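Local atomic coordinates of glycerophosphodiester phosphodiesterase (Thermotoga maritima, PDB entry 1O1Z), a protein that belongs to the glycerophosphoryl diester phosphodiesterase family of TIM-barrel proteins and is modelled here with a sodium ion. Residues E45-R49 against V58-E62; L64-L70 against L85-I90; R113-D117 against D137-F143; F163-E168 against F194-I199. All blocks are in the same frame, centred on the assembly; numbering follows the deposited sequence.

Interaction 1 (E45-R49 against V58-E62); sequences ELDVR and VSHDE
Arg49 grips a single backbone oxygen, His60 O, with two nitrogens of its guanidinium. NH2 gives the straighter bond, 2.9 Å to His60 O with an N-H...O angle of 154°. NE reaches the same His60 O at 3.1 Å. That oxygen lies in the guanidinium plane. NE itself stands well above the carbonyl plane, and NH2 is tilted from it by 19°. A weak third bond runs from NE to Ser59 O. The chain of Arg49 is extended from CG to NE, which carries the guanidinium past Ser59 to the loop. Glu62 N lies over one face, toward the rim. A water bridges Arg49 NH1 and Glu62 OE1; NH1 also has a salt bridge to Glu112, and Glu62 has its own to Lys73 and Arg75.

Where the strands part, Ser59 N bonds to Asp47 O at 3.0 Å. Just before it, Val48 and Val58 form an antiparallel non-hydrogen-bonded pair. Asp47 OD1, hydrogen-bonded by Asn28, sits at the edge of the His60 ring, 3.4 Å from His60 CB. The carboxylate and ring planes are 78° apart. His60 ND1 bonds to Asp61 OD1 at 2.9 Å, which helps fix the ring rotation. Asp61 OD2 is bound in turn by Arg66.

The chemistry implies a loop held largely through its backbone, with one barrel-strand arginine gripping the carbonyls beside His60.

Interaction 2 (L64-L70 against L85-I90); sequences LKRLFGL and LTDGKI
Phe68 lays one ring face against the methyl of Thr86, a CH-pi contact. It joins the short helix 65-68 to the loop after helix 79-85, within a small excursion from the TIM barrel that follows strand 56-58. Thr86 CG2 stands 3.6 Å from the centroid of the Phe68 ring and only 11° off its normal. The methyl is therefore centred on the ring. The two side chains meet obliquely. Lys89 comes to the same ring from another direction: its CD lies at the edge, 4.2 Å from Phe68 CE1, and the rest of its chain leads away.

The threonine is set by its own bonds. Thr86 OG1 sits between the backbone N and the carbonyl carbon (chi1 60°), which leaves CG2 beside the backbone N and facing the ring. OG1 accepts from Ile90 N at 3.2 Å and also bonds to Leu82 O in the helix before. The type I' turn from Thr86 to Lys89 is closed by Lys89 N to Thr86 O, and the OG1 bonds tie its start to Ile90 and to helix 79-85. Asp87 is the C-prime residue of the Schellman motif that ends helix 79-85.

Leucines fill the rest. Leu64, the N-cap residue of helix 65-68, crosses both Leu85 and Thr86 at about a right angle. Its CD1 touches both. Its CD2 is turned to Ile90. Leu82 covers Leu64 and Ile90 from helix 79-85. Leu70 meets Leu85 obliquely, with Leu70 CD1 3.9 Å from Leu85 CB and 3.7 Å from Leu85 O.

Interaction 3 (R113-D117 against D137-F143); sequences REAAD and DLLDEKF
Glu141 OE1 is gripped by Arg113 NH2 and by a water. The salt bridge from Arg113 NH2 to Glu141 OE1 is 3.0 Å long, with an N-H...O angle of 146°. NH2 meets the oxygen from above the carboxylate plane, and the two flat groups are turned 39° apart. The water donates to the same Glu141 OE1 at 2.7 Å and accepts from Arg113 NH1, so it closes a ring of contacts at the guanidinium edge.

Leu138 packs on the guanidinium. Its CD1 is centred on one face, 3.6 Å from Arg113 CZ. The Arg113 chain bends at chi3 (-75°), which folds the flat group over the leucine. Lys142 CD also approaches Arg113 NH1.

Deeper in, Ala116 CB packs on Leu138 CD1 and on Phe143, 3.8 Å from its CE1. Leu138 and Phe143 continue onto Ile110 of strand 105-110. At the outer end Asp117 and Lys142 form a second salt bridge, whose exact geometry is doubtful.

The start of helix 116-123, with Arg113 just ahead of it, is thus joined to helix 136-142 and the residue that follows. Apolar contacts lie inside and charged pairs outside, as in the helical layer around a TIM barrel.

Interaction 4 (F163-E168 against F194-I199); sequences FVERVE and FRKKGI
Phe194 spreads its side chain from helix 185-196 against helix 160-170. With CG beside the backbone N (chi1 -70°), the ring beyond CB swings across to the other helix. CD1 and CE1 come first to Val167, where CE1 lies 3.7 Å from Val167 CG1. That methyl stands over one ring face, offset toward the rim and 23° off the normal, in a CH-pi contact. The two side chains cross at about a right angle. At the tip, Phe194 CZ meets Val164 CG2 at 3.9 Å, and Val164 CA lies at the ring edge. Phe194 CE2 reaches Phe163 CE2 at 4.1 Å, where the rings approach obliquely.

Val167 is shared. Its CG1 also touches Ile199 CD1 at 3.3 Å, a pair tighter than usual van der Waals contact. Its CG2 lies over a face of the Phe163 ring. Leu175 of strand 174-178 closes the inner side, touching Phe163, Val167, Phe194 and Ile199.

Outside, Lys197 NZ forms a salt bridge of 2.7 Å with Glu168 OE2, from above the carboxylate plane. Two waters accept from the same NZ; one donates to Val167 O, the other to Glu168 O. Gly198, with positive phi, forms a Schellman motif after helix 185-196 and turns the chain toward strand 200-204. Adjacent helices meeting over a strand in this way are characteristic of the beta-alpha units of a TIM barrel.

The four contacts follow one another along the chain and all belong to the one TIM-barrel fold. Interactions 1 and 2 touch: the salt bridge Asp61 OD2 to Arg66 NE measures 2.8 Å, and their centres are 13 Å apart. Interactions 3 and 4 also touch. There Arg166 NH2 meets both Asp137 OD1 and Asp140 OD2 at 2.7 Å, tying helix 160-170 to helix 136-142. Interactions 2 and 4 lie on opposite sides of the chain's centre, their own centres about 40 Å apart. The sodium ion, at Ser123 and Arg126, is about 10 Å from the side chain of Phe143 in interaction 3 and about 13 Å from that of Leu46 in interaction 1.

Interaction 1 (E45-R49 against V58-E62)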
loop_
_atom_site.group_PDB
_atom_site.type_symbol
_atom_site.label_atom_id
_atom_site.label_comp_id
_atom_site.label_asym_id
_atom_site.label_seq_id
_atom_site.Cartn_x
_atom_site.Cartn_y
_atom_site.Cartn_z
ATOM N N GLU A 45 -4.871 0.625 1.380
ATOM C CA GLU A 45 -3.714 0.614 0.485
ATOM C C GLU A 45 -4.250 0.687 -0.926
ATOM O O GLU A 45 -5.286 0.078 -1.258
ATOM C CB GLU A 45 -2.892 -0.658 0.723
ATOM C CG GLU A 45 -1.639 -0.817 -0.107
ATOM C CD GLU A 45 -1.862 -1.346 -1.523
ATOM O OE1 GLU A 45 -2.908 -1.978 -1.803
ATOM O OE2 GLU A 45 -0.959 -1.123 -2.382
ATOM N N LEU A 46 -3.545 1.417 -1.783
ATOM C CA LEU A 46 -3.946 1.527 -3.181
ATOM C C LEU A 46 -2.731 1.722 -4.061
ATOM O O LEU A 46 -1.639 1.979 -3.565
ATOM C CB LEU A 46 -4.960 2.651 -3.338
ATOM C CG LEU A 46 -4.556 4.056 -2.906
ATOM C CD1 LEU A 46 -3.646 4.738 -3.932
ATOM C CD2 LEU A 46 -5.781 4.909 -2.655
ATOM N N ASP A 47 -2.919 1.610 -5.375
ATOM C CA ASP A 47 -1.857 1.610 -6.352
ATOM C C ASP A 47 -2.048 2.758 -7.324
ATOM O O ASP A 47 -3.158 2.944 -7.794
ATOM C CB ASP A 47 -1.941 0.326 -7.155
ATOM C CG ASP A 47 -1.981 -0.877 -6.263
ATOM O OD1 ASP A 47 -3.038 -1.558 -6.118
ATOM O OD2 ASP A 47 -0.977 -1.129 -5.552
ATOM N N VAL A 48 -0.975 3.500 -7.626
ATOM C CA VAL A 48 -1.067 4.654 -8.512
ATOM C C VAL A 48 -0.159 4.585 -9.725
ATOM O O VAL A 48 0.981 4.089 -9.670
ATOM C CB VAL A 48 -0.853 6.008 -7.776
ATOM C CG1 VAL A 48 -1.948 6.245 -6.767
ATOM C CG2 VAL A 48 0.520 6.127 -7.145
ATOM N N ARG A 49 -0.697 5.142 -10.823
ATOM C CA ARG A 49 -0.063 5.192 -12.129
ATOM C C ARG A 49 -0.476 6.490 -12.823
ATOM O O ARG A 49 -1.350 7.215 -12.338
ATOM C CB ARG A 49 -0.548 4.034 -12.997
ATOM C CG ARG A 49 -0.121 2.671 -12.486
ATOM C CD ARG A 49 -0.579 1.563 -13.410
ATOM N NE ARG A 49 -0.044 0.297 -12.969
ATOM C CZ ARG A 49 1.141 -0.192 -13.271
ATOM N NH1 ARG A 49 1.993 0.456 -14.065
ATOM N NH2 ARG A 49 1.493 -1.388 -12.799
ATOM N N VAL A 58 -5.779 5.461 -10.066
ATOM C CA VAL A 58 -5.660 4.325 -9.147
ATOM C C VAL A 58 -5.883 3.030 -9.953
ATOM O O VAL A 58 -6.991 2.731 -10.396
ATOM C CB VAL A 58 -6.628 4.437 -7.984
ATOM C CG1 VAL A 58 -6.483 3.229 -7.042
ATOM C CG2 VAL A 58 -6.413 5.733 -7.221
ATOM N N SER A 59 -4.812 2.269 -10.187
ATOM C CA SER A 59 -4.891 1.003 -10.899
ATOM C C SER A 59 -3.661 0.178 -10.564
ATOM O O SER A 59 -2.544 0.635 -10.772
ATOM C CB SER A 59 -4.922 1.233 -12.410
ATOM O OG SER A 59 -5.014 -0.022 -13.110
ATOM N N HIS A 60 -3.871 -1.043 -10.069
ATOM C CA HIS A 60 -2.738 -1.952 -9.854
ATOM C C HIS A 60 -2.014 -2.328 -11.159
ATOM O O HIS A 60 -0.789 -2.172 -11.267
ATOM C CB HIS A 60 -3.211 -3.206 -9.120
ATOM C CG HIS A 60 -2.112 -4.174 -8.877
ATOM N ND1 HIS A 60 -1.798 -5.177 -9.761
ATOM C CD2 HIS A 60 -1.199 -4.236 -7.879
ATOM C CE1 HIS A 60 -0.750 -5.844 -9.301
ATOM N NE2 HIS A 60 -0.357 -5.283 -8.175
ATOM N N ASP A 61 -2.759 -2.795 -12.152
ATOM C CA ASP A 61 -2.203 -3.238 -13.416
ATOM C C ASP A 61 -1.988 -2.033 -14.331
ATOM O O ASP A 61 -2.660 -1.006 -14.186
ATOM C CB ASP A 61 -3.147 -4.197 -14.120
ATOM C CG ASP A 61 -3.340 -5.544 -13.407
ATOM O OD1 ASP A 61 -2.615 -5.877 -12.438
ATOM O OD2 ASP A 61 -4.189 -6.347 -13.843
ATOM N N GLU A 62 -1.131 -2.183 -15.330
ATOM C CA GLU A 62 -0.871 -1.102 -16.272
ATOM C C GLU A 62 -1.953 -1.002 -17.353
ATOM O O GLU A 62 -1.930 -0.078 -18.145
ATOM C CB GLU A 62 0.516 -1.248 -16.930
ATOM C CG GLU A 62 0.649 -2.374 -17.927
ATOM C CD GLU A 62 1.933 -2.302 -18.747
ATOM O OE1 GLU A 62 2.798 -1.430 -18.489
ATOM O OE2 GLU A 62 2.071 -3.133 -19.657
HETATM O O HOH W 1 3.904 -0.768 -16.143
#

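Interaction 2 (L64-L70 against L85-I90)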
loop_
_atom_site.group_PDB
_atom_site.type_symbol
_atom_site.label_atom_id
_atom_site.label_comp_id
_atom_site.label_asym_id
_atom_site.label_seq_id
_atom_site.Cartn_x
_atom_site.Cartn_y
_atom_site.Cartn_z
ATOM N N LEU A 64 -6.310 -2.449 -18.596
ATOM C CA LEU A 64 -7.657 -2.766 -18.127
ATOM C C LEU A 64 -8.091 -4.206 -18.441
ATOM O O LEU A 64 -9.284 -4.514 -18.397
ATOM C CB LEU A 64 -8.656 -1.787 -18.762
ATOM C CG LEU A 64 -8.422 -0.298 -18.475
ATOM C CD1 LEU A 64 -9.425 0.539 -19.250
ATOM C CD2 LEU A 64 -8.509 -0.005 -16.977
ATOM N N LYS A 65 -7.152 -5.087 -18.767
ATOM C CA LYS A 65 -7.501 -6.419 -19.256
ATOM C C LYS A 65 -8.132 -7.296 -18.184
ATOM O O LYS A 65 -9.176 -7.903 -18.409
ATOM C CB LYS A 65 -6.278 -7.146 -19.868
ATOM C CG LYS A 65 -5.658 -6.455 -21.050
ATOM C CD LYS A 65 -4.829 -7.398 -21.942
ATOM C CE LYS A 65 -3.356 -7.386 -21.592
ATOM N NZ LYS A 65 -2.545 -8.060 -22.658
ATOM N N ARG A 66 -7.505 -7.367 -17.018
ATOM C CA ARG A 66 -7.921 -8.324 -15.988
ATOM C C ARG A 66 -9.312 -8.045 -15.438
ATOM O O ARG A 66 -10.096 -8.963 -15.237
ATOM C CB ARG A 66 -6.899 -8.337 -14.851
ATOM C CG ARG A 66 -7.171 -9.322 -13.708
ATOM C CD ARG A 66 -6.023 -9.398 -12.700
ATOM N NE ARG A 66 -5.672 -8.072 -12.195
ATOM C CZ ARG A 66 -6.146 -7.519 -11.072
ATOM N NH1 ARG A 66 -6.943 -8.201 -10.240
ATOM N NH2 ARG A 66 -5.779 -6.291 -10.756
ATOM N N LEU A 67 -9.610 -6.779 -15.188
ATOM C CA LEU A 67 -10.846 -6.406 -14.485
ATOM C C LEU A 67 -11.985 -6.038 -15.432
ATOM O O LEU A 67 -13.157 -6.180 -15.075
ATOM C CB LEU A 67 -10.576 -5.233 -13.546
ATOM C CG LEU A 67 -9.610 -5.447 -12.365
ATOM C CD1 LEU A 67 -9.461 -4.182 -11.624
ATOM C CD2 LEU A 67 -10.105 -6.578 -11.464
ATOM N N PHE A 68 -11.641 -5.559 -16.625
ATOM C CA PHE A 68 -12.632 -5.078 -17.603
ATOM C C PHE A 68 -12.612 -5.766 -18.964
ATOM O O PHE A 68 -13.514 -5.554 -19.778
ATOM C CB PHE A 68 -12.456 -3.562 -17.793
ATOM C CG PHE A 68 -12.592 -2.798 -16.534
ATOM C CD1 PHE A 68 -13.850 -2.471 -16.050
ATOM C CD2 PHE A 68 -11.470 -2.427 -15.794
ATOM C CE1 PHE A 68 -13.984 -1.777 -14.856
ATOM C CE2 PHE A 68 -11.594 -1.727 -14.598
ATOM C CZ PHE A 68 -12.862 -1.403 -14.133
ATOM N N GLY A 69 -11.591 -6.574 -19.237
ATOM C CA GLY A 69 -11.495 -7.284 -20.500
ATOM C C GLY A 69 -11.133 -6.381 -21.655
ATOM O O GLY A 69 -11.420 -6.695 -22.810
ATOM N N LEU A 70 -10.484 -5.260 -21.349
ATOM C CA LEU A 70 -10.149 -4.272 -22.372
ATOM C C LEU A 70 -8.647 -4.146 -22.496
ATOM O O LEU A 70 -7.966 -3.939 -21.495
ATOM C CB LEU A 70 -10.731 -2.915 -21.997
ATOM C CG LEU A 70 -12.250 -2.830 -21.898
ATOM C CD1 LEU A 70 -12.641 -1.484 -21.309
ATOM C CD2 LEU A 70 -12.878 -3.026 -23.283
ATOM N N LEU A 85 -14.540 4.136 -20.436
ATOM C CA LEU A 85 -14.330 2.700 -20.674
ATOM C C LEU A 85 -14.760 1.809 -19.513
ATOM O O LEU A 85 -15.236 0.691 -19.721
ATOM C CB LEU A 85 -12.855 2.437 -20.957
ATOM C CG LEU A 85 -12.374 2.931 -22.310
ATOM C CD1 LEU A 85 -10.859 2.967 -22.361
ATOM C CD2 LEU A 85 -12.952 2.092 -23.441
ATOM N N THR A 86 -14.611 2.315 -18.291
ATOM C CA THR A 86 -14.919 1.550 -17.071
ATOM C C THR A 86 -16.265 1.957 -16.439
ATOM O O THR A 86 -16.556 1.572 -15.314
ATOM C CB THR A 86 -13.816 1.723 -16.005
ATOM O OG1 THR A 86 -13.697 3.103 -15.651
ATOM C CG2 THR A 86 -12.447 1.311 -16.521
ATOM N N ASP A 87 -17.084 2.674 -17.206
ATOM C CA ASP A 87 -18.305 3.354 -16.746
ATOM C C ASP A 87 -18.185 3.960 -15.361
ATOM O O ASP A 87 -19.025 3.783 -14.478
ATOM C CB ASP A 87 -19.539 2.470 -16.861
ATOM C CG ASP A 87 -20.807 3.280 -17.124
ATOM O OD1 ASP A 87 -20.722 4.423 -17.704
ATOM O OD2 ASP A 87 -21.930 2.824 -16.804
ATOM N N GLY A 88 -17.101 4.690 -15.183
ATOM C CA GLY A 88 -16.911 5.511 -14.021
ATOM C C GLY A 88 -16.248 4.806 -12.868
ATOM O O GLY A 88 -16.064 5.445 -11.840
ATOM N N LYS A 89 -15.876 3.522 -13.006
ATOM C CA LYS A 89 -15.373 2.779 -11.842
ATOM C C LYS A 89 -13.928 3.120 -11.507
ATOM O O LYS A 89 -13.543 3.070 -10.340
ATOM C CB LYS A 89 -15.516 1.267 -12.039
ATOM C CG LYS A 89 -16.961 0.842 -12.019
ATOM C CD LYS A 89 -17.100 -0.654 -12.198
ATOM C CE LYS A 89 -18.565 -1.100 -12.084
ATOM N NZ LYS A 89 -19.413 -0.585 -13.197
ATOM N N ILE A 90 -13.118 3.451 -12.498
ATOM C CA ILE A 90 -11.744 3.831 -12.206
ATOM C C ILE A 90 -11.754 5.193 -11.557
ATOM O O ILE A 90 -12.555 6.045 -11.910
ATOM C CB ILE A 90 -10.864 3.809 -13.453
ATOM C CG1 ILE A 90 -9.390 3.814 -13.046
ATOM C CG2 ILE A 90 -11.191 4.943 -14.392
ATOM C CD1 ILE A 90 -8.453 3.524 -14.239
#

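Interaction 3 (R113-D117 against D137-F143)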
loop_
_atom_site.group_PDB
_atom_site.type_symbol
_atom_site.label_atom_id
_atom_site.label_comp_id
_atom_site.label_asym_id
_atom_site.label_seq_id
_atom_site.Cartn_x
_atom_site.Cartn_y
_atom_site.Cartn_z
ATOM N N ARG A 113 7.778 5.158 -11.531
ATOM C CA ARG A 113 8.594 6.308 -11.115
ATOM C C ARG A 113 8.083 7.610 -11.685
ATOM O O ARG A 113 8.107 8.637 -11.024
ATOM C CB ARG A 113 10.071 6.120 -11.485
ATOM C CG ARG A 113 10.925 7.413 -11.461
ATOM C CD ARG A 113 12.399 7.198 -11.841
ATOM N NE ARG A 113 13.162 6.560 -10.740
ATOM C CZ ARG A 113 13.794 7.220 -9.798
ATOM N NH1 ARG A 113 13.696 8.554 -9.786
ATOM N NH2 ARG A 113 14.523 6.567 -8.865
ATOM N N GLU A 114 7.610 7.583 -12.925
ATOM C CA GLU A 114 7.141 8.812 -13.562
ATOM C C GLU A 114 5.931 9.454 -12.886
ATOM O O GLU A 114 5.648 10.618 -13.132
ATOM C CB GLU A 114 6.879 8.580 -15.056
ATOM C CG GLU A 114 5.858 7.506 -15.372
ATOM C CD GLU A 114 6.467 6.105 -15.590
ATOM O OE1 GLU A 114 7.579 5.775 -15.075
ATOM O OE2 GLU A 114 5.806 5.284 -16.289
ATOM N N ALA A 115 5.224 8.696 -12.038
ATOM C CA ALA A 115 4.094 9.231 -11.275
ATOM C C ALA A 115 4.511 9.939 -10.006
ATOM O O ALA A 115 3.707 10.629 -9.400
ATOM C CB ALA A 115 3.115 8.125 -10.932
ATOM N N ALA A 116 5.763 9.767 -9.581
ATOM C CA ALA A 116 6.173 10.227 -8.254
ATOM C C ALA A 116 6.023 11.733 -8.063
ATOM O O ALA A 116 5.478 12.159 -7.040
ATOM C CB ALA A 116 7.597 9.807 -7.970
ATOM N N ASP A 117 6.456 12.547 -9.021
ATOM C CA ASP A 117 6.372 14.002 -8.819
ATOM C C ASP A 117 4.913 14.452 -8.687
ATOM O O ASP A 117 4.590 15.272 -7.818
ATOM C CB ASP A 117 7.054 14.750 -9.945
ATOM C CG ASP A 117 8.583 14.694 -9.853
ATOM O OD1 ASP A 117 9.142 14.422 -8.767
ATOM O OD2 ASP A 117 9.304 14.933 -10.821
ATOM N N ASP A 137 15.242 2.609 -4.367
ATOM C CA ASP A 137 16.026 3.798 -4.714
ATOM C C ASP A 137 15.113 4.992 -4.945
ATOM O O ASP A 137 15.457 6.111 -4.594
ATOM C CB ASP A 137 16.879 3.606 -5.948
ATOM C CG ASP A 137 17.984 2.586 -5.791
ATOM O OD1 ASP A 137 18.258 2.076 -4.674
ATOM O OD2 ASP A 137 18.672 2.265 -6.796
ATOM N N LEU A 138 13.975 4.783 -5.584
ATOM C CA LEU A 138 13.033 5.874 -5.845
ATOM C C LEU A 138 12.624 6.539 -4.538
ATOM O O LEU A 138 12.602 7.769 -4.428
ATOM C CB LEU A 138 11.807 5.355 -6.586
ATOM C CG LEU A 138 10.629 6.327 -6.689
ATOM C CD1 LEU A 138 11.029 7.525 -7.519
ATOM C CD2 LEU A 138 9.422 5.599 -7.254
ATOM N N LEU A 139 12.317 5.711 -3.546
ATOM C CA LEU A 139 11.870 6.246 -2.251
ATOM C C LEU A 139 13.000 7.037 -1.615
ATOM O O LEU A 139 12.802 8.161 -1.145
ATOM C CB LEU A 139 11.404 5.119 -1.330
ATOM C CG LEU A 139 10.174 4.365 -1.857
ATOM C CD1 LEU A 139 9.910 3.124 -0.994
ATOM C CD2 LEU A 139 8.958 5.264 -1.919
ATOM N N ASP A 140 14.191 6.454 -1.590
ATOM C CA ASP A 140 15.329 7.126 -0.952
ATOM C C ASP A 140 15.721 8.421 -1.654
ATOM O O ASP A 140 16.225 9.344 -1.001
ATOM C CB ASP A 140 16.545 6.234 -0.888
ATOM C CG ASP A 140 16.363 5.012 -0.020
ATOM O OD1 ASP A 140 15.530 5.003 0.902
ATOM O OD2 ASP A 140 17.136 4.040 -0.168
ATOM N N GLU A 141 15.543 8.482 -2.981
ATOM C CA GLU A 141 15.919 9.652 -3.747
ATOM C C GLU A 141 14.890 10.770 -3.729
ATOM O O GLU A 141 15.258 11.953 -3.715
ATOM C CB GLU A 141 16.209 9.233 -5.194
ATOM C CG GLU A 141 17.434 8.362 -5.324
ATOM C CD GLU A 141 17.538 7.627 -6.652
ATOM O OE1 GLU A 141 16.778 7.980 -7.588
ATOM O OE2 GLU A 141 18.383 6.702 -6.769
ATOM N N LYS A 142 13.614 10.417 -3.777
ATOM C CA LYS A 142 12.558 11.417 -4.010
ATOM C C LYS A 142 11.593 11.604 -2.862
ATOM O O LYS A 142 10.852 12.602 -2.848
ATOM C CB LYS A 142 11.758 11.074 -5.272
ATOM C CG LYS A 142 12.562 11.245 -6.543
ATOM C CD LYS A 142 11.708 11.128 -7.804
ATOM C CE LYS A 142 10.926 12.376 -8.091
ATOM N NZ LYS A 142 11.744 13.376 -8.847
ATOM N N PHE A 143 11.579 10.687 -1.894
ATOM C CA PHE A 143 10.551 10.709 -0.836
ATOM C C PHE A 143 11.099 11.073 0.540
ATOM O O PHE A 143 10.417 10.917 1.542
ATOM C CB PHE A 143 9.781 9.389 -0.848
ATOM C CG PHE A 143 8.838 9.259 -2.024
ATOM C CD1 PHE A 143 9.313 8.929 -3.284
ATOM C CD2 PHE A 143 7.486 9.521 -1.877
ATOM C CE1 PHE A 143 8.454 8.854 -4.359
ATOM C CE2 PHE A 143 6.621 9.451 -2.965
ATOM C CZ PHE A 143 7.099 9.093 -4.202
HETATM O O HOH W 2 15.287 10.072 -8.376
HETATM O O HOH W 3 11.469 16.400 -10.219
#

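Interaction 4 (F163-E168 against F194-I199)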
loop_
_atom_site.group_PDB
_atom_site.type_symbol
_atom_site.label_atom_id
_atom_site.label_comp_id
_atom_site.label_asym_id
_atom_site.label_seq_id
_atom_site.Cartn_x
_atom_site.Cartn_y
_atom_site.Cartn_z
ATOM N N PHE A 163 20.520 -5.029 3.162
ATOM C CA PHE A 163 19.233 -4.471 3.528
ATOM C C PHE A 163 19.288 -3.830 4.904
ATOM O O PHE A 163 18.774 -2.741 5.106
ATOM C CB PHE A 163 18.152 -5.512 3.459
ATOM C CG PHE A 163 16.788 -4.926 3.535
ATOM C CD1 PHE A 163 16.366 -3.970 2.611
ATOM C CD2 PHE A 163 15.952 -5.297 4.526
ATOM C CE1 PHE A 163 15.101 -3.420 2.709
ATOM C CE2 PHE A 163 14.676 -4.752 4.623
ATOM C CZ PHE A 163 14.273 -3.816 3.735
ATOM N N VAL A 164 19.920 -4.508 5.860
ATOM C CA VAL A 164 20.088 -3.924 7.185
ATOM C C VAL A 164 20.852 -2.603 7.112
ATOM O O VAL A 164 20.479 -1.626 7.744
ATOM C CB VAL A 164 20.781 -4.924 8.136
ATOM C CG1 VAL A 164 21.176 -4.258 9.458
ATOM C CG2 VAL A 164 19.889 -6.152 8.359
ATOM N N GLU A 165 21.910 -2.555 6.296
ATOM C CA GLU A 165 22.702 -1.346 6.116
ATOM C C GLU A 165 21.825 -0.218 5.549
ATOM O O GLU A 165 21.881 0.905 6.000
ATOM C CB GLU A 165 23.882 -1.625 5.184
ATOM C CG GLU A 165 24.966 -2.510 5.772
ATOM C CD GLU A 165 26.007 -2.962 4.742
ATOM O OE1 GLU A 165 25.910 -2.571 3.554
ATOM O OE2 GLU A 165 26.929 -3.713 5.131
ATOM N N ARG A 166 20.992 -0.555 4.564
ATOM C CA ARG A 166 20.127 0.430 3.929
ATOM C C ARG A 166 19.111 1.016 4.893
ATOM O O ARG A 166 18.882 2.201 4.931
ATOM C CB ARG A 166 19.396 -0.222 2.771
ATOM C CG ARG A 166 18.627 0.740 1.936
ATOM C CD ARG A 166 17.940 0.042 0.772
ATOM N NE ARG A 166 17.631 1.062 -0.178
ATOM C CZ ARG A 166 17.946 1.079 -1.462
ATOM N NH1 ARG A 166 18.537 0.075 -2.136
ATOM N NH2 ARG A 166 17.617 2.147 -2.097
ATOM N N VAL A 167 18.479 0.150 5.665
ATOM C CA VAL A 167 17.446 0.577 6.593
ATOM C C VAL A 167 18.066 1.479 7.674
ATOM O O VAL A 167 17.488 2.503 8.027
ATOM C CB VAL A 167 16.720 -0.637 7.200
ATOM C CG1 VAL A 167 15.770 -0.215 8.319
ATOM C CG2 VAL A 167 15.950 -1.350 6.127
ATOM N N GLU A 168 19.234 1.107 8.185
ATOM C CA GLU A 168 19.968 1.961 9.141
ATOM C C GLU A 168 20.321 3.328 8.572
ATOM O O GLU A 168 20.141 4.373 9.219
ATOM C CB GLU A 168 21.243 1.240 9.594
ATOM C CG GLU A 168 20.992 0.034 10.481
ATOM C CD GLU A 168 20.955 0.371 11.966
ATOM O OE1 GLU A 168 20.685 -0.543 12.773
ATOM O OE2 GLU A 168 21.203 1.541 12.329
ATOM N N PHE A 194 14.722 -4.015 13.816
ATOM C CA PHE A 194 14.208 -2.817 13.143
ATOM C C PHE A 194 13.097 -2.162 14.018
ATOM O O PHE A 194 13.042 -0.947 14.201
ATOM C CB PHE A 194 13.627 -3.192 11.769
ATOM C CG PHE A 194 14.655 -3.608 10.702
ATOM C CD1 PHE A 194 15.949 -3.137 10.724
ATOM C CD2 PHE A 194 14.266 -4.448 9.666
ATOM C CE1 PHE A 194 16.878 -3.505 9.723
ATOM C CE2 PHE A 194 15.162 -4.811 8.655
ATOM C CZ PHE A 194 16.474 -4.337 8.692
ATOM N N ARG A 195 12.200 -2.986 14.538
ATOM C CA ARG A 195 11.070 -2.492 15.314
ATOM C C ARG A 195 11.542 -1.821 16.606
ATOM O O ARG A 195 10.969 -0.811 17.027
ATOM C CB ARG A 195 10.141 -3.647 15.624
ATOM C CG ARG A 195 8.776 -3.276 15.945
ATOM C CD ARG A 195 7.839 -4.434 15.684
ATOM N NE ARG A 195 6.519 -4.083 16.108
ATOM C CZ ARG A 195 5.801 -4.788 16.964
ATOM N NH1 ARG A 195 6.283 -5.896 17.536
ATOM N NH2 ARG A 195 4.570 -4.389 17.245
ATOM N N LYS A 196 12.596 -2.367 17.201
ATOM C CA LYS A 196 13.177 -1.812 18.426
ATOM C C LYS A 196 13.693 -0.387 18.191
ATOM O O LYS A 196 13.663 0.451 19.103
ATOM C CB LYS A 196 14.302 -2.729 18.937
ATOM C CG LYS A 196 14.902 -2.325 20.270
ATOM C CD LYS A 196 15.911 -3.367 20.764
ATOM N N LYS A 197 14.132 -0.114 16.962
ATOM C CA LYS A 197 14.507 1.238 16.532
ATOM C C LYS A 197 13.351 2.164 16.157
ATOM O O LYS A 197 13.582 3.340 15.880
ATOM C CB LYS A 197 15.449 1.174 15.333
ATOM C CG LYS A 197 16.837 0.733 15.626
ATOM C CD LYS A 197 17.733 1.008 14.420
ATOM C CE LYS A 197 18.212 2.466 14.364
ATOM N NZ LYS A 197 18.899 2.782 13.066
ATOM N N GLY A 198 12.120 1.669 16.111
ATOM C CA GLY A 198 10.947 2.501 15.888
ATOM C C GLY A 198 10.397 2.377 14.468
ATOM O O GLY A 198 9.393 3.033 14.121
ATOM N N ILE A 199 11.000 1.499 13.678
ATOM C CA ILE A 199 10.465 1.223 12.326
ATOM C C ILE A 199 9.180 0.413 12.444
ATOM O O ILE A 199 9.081 -0.502 13.286
ATOM C CB ILE A 199 11.492 0.524 11.459
ATOM C CG1 ILE A 199 12.693 1.456 11.244
ATOM C CG2 ILE A 199 10.879 0.136 10.102
ATOM C CD1 ILE A 199 13.907 0.767 10.870
HETATM O O HOH W 4 17.000 2.519 10.886
HETATM O O HOH W 5 20.078 5.024 11.785
#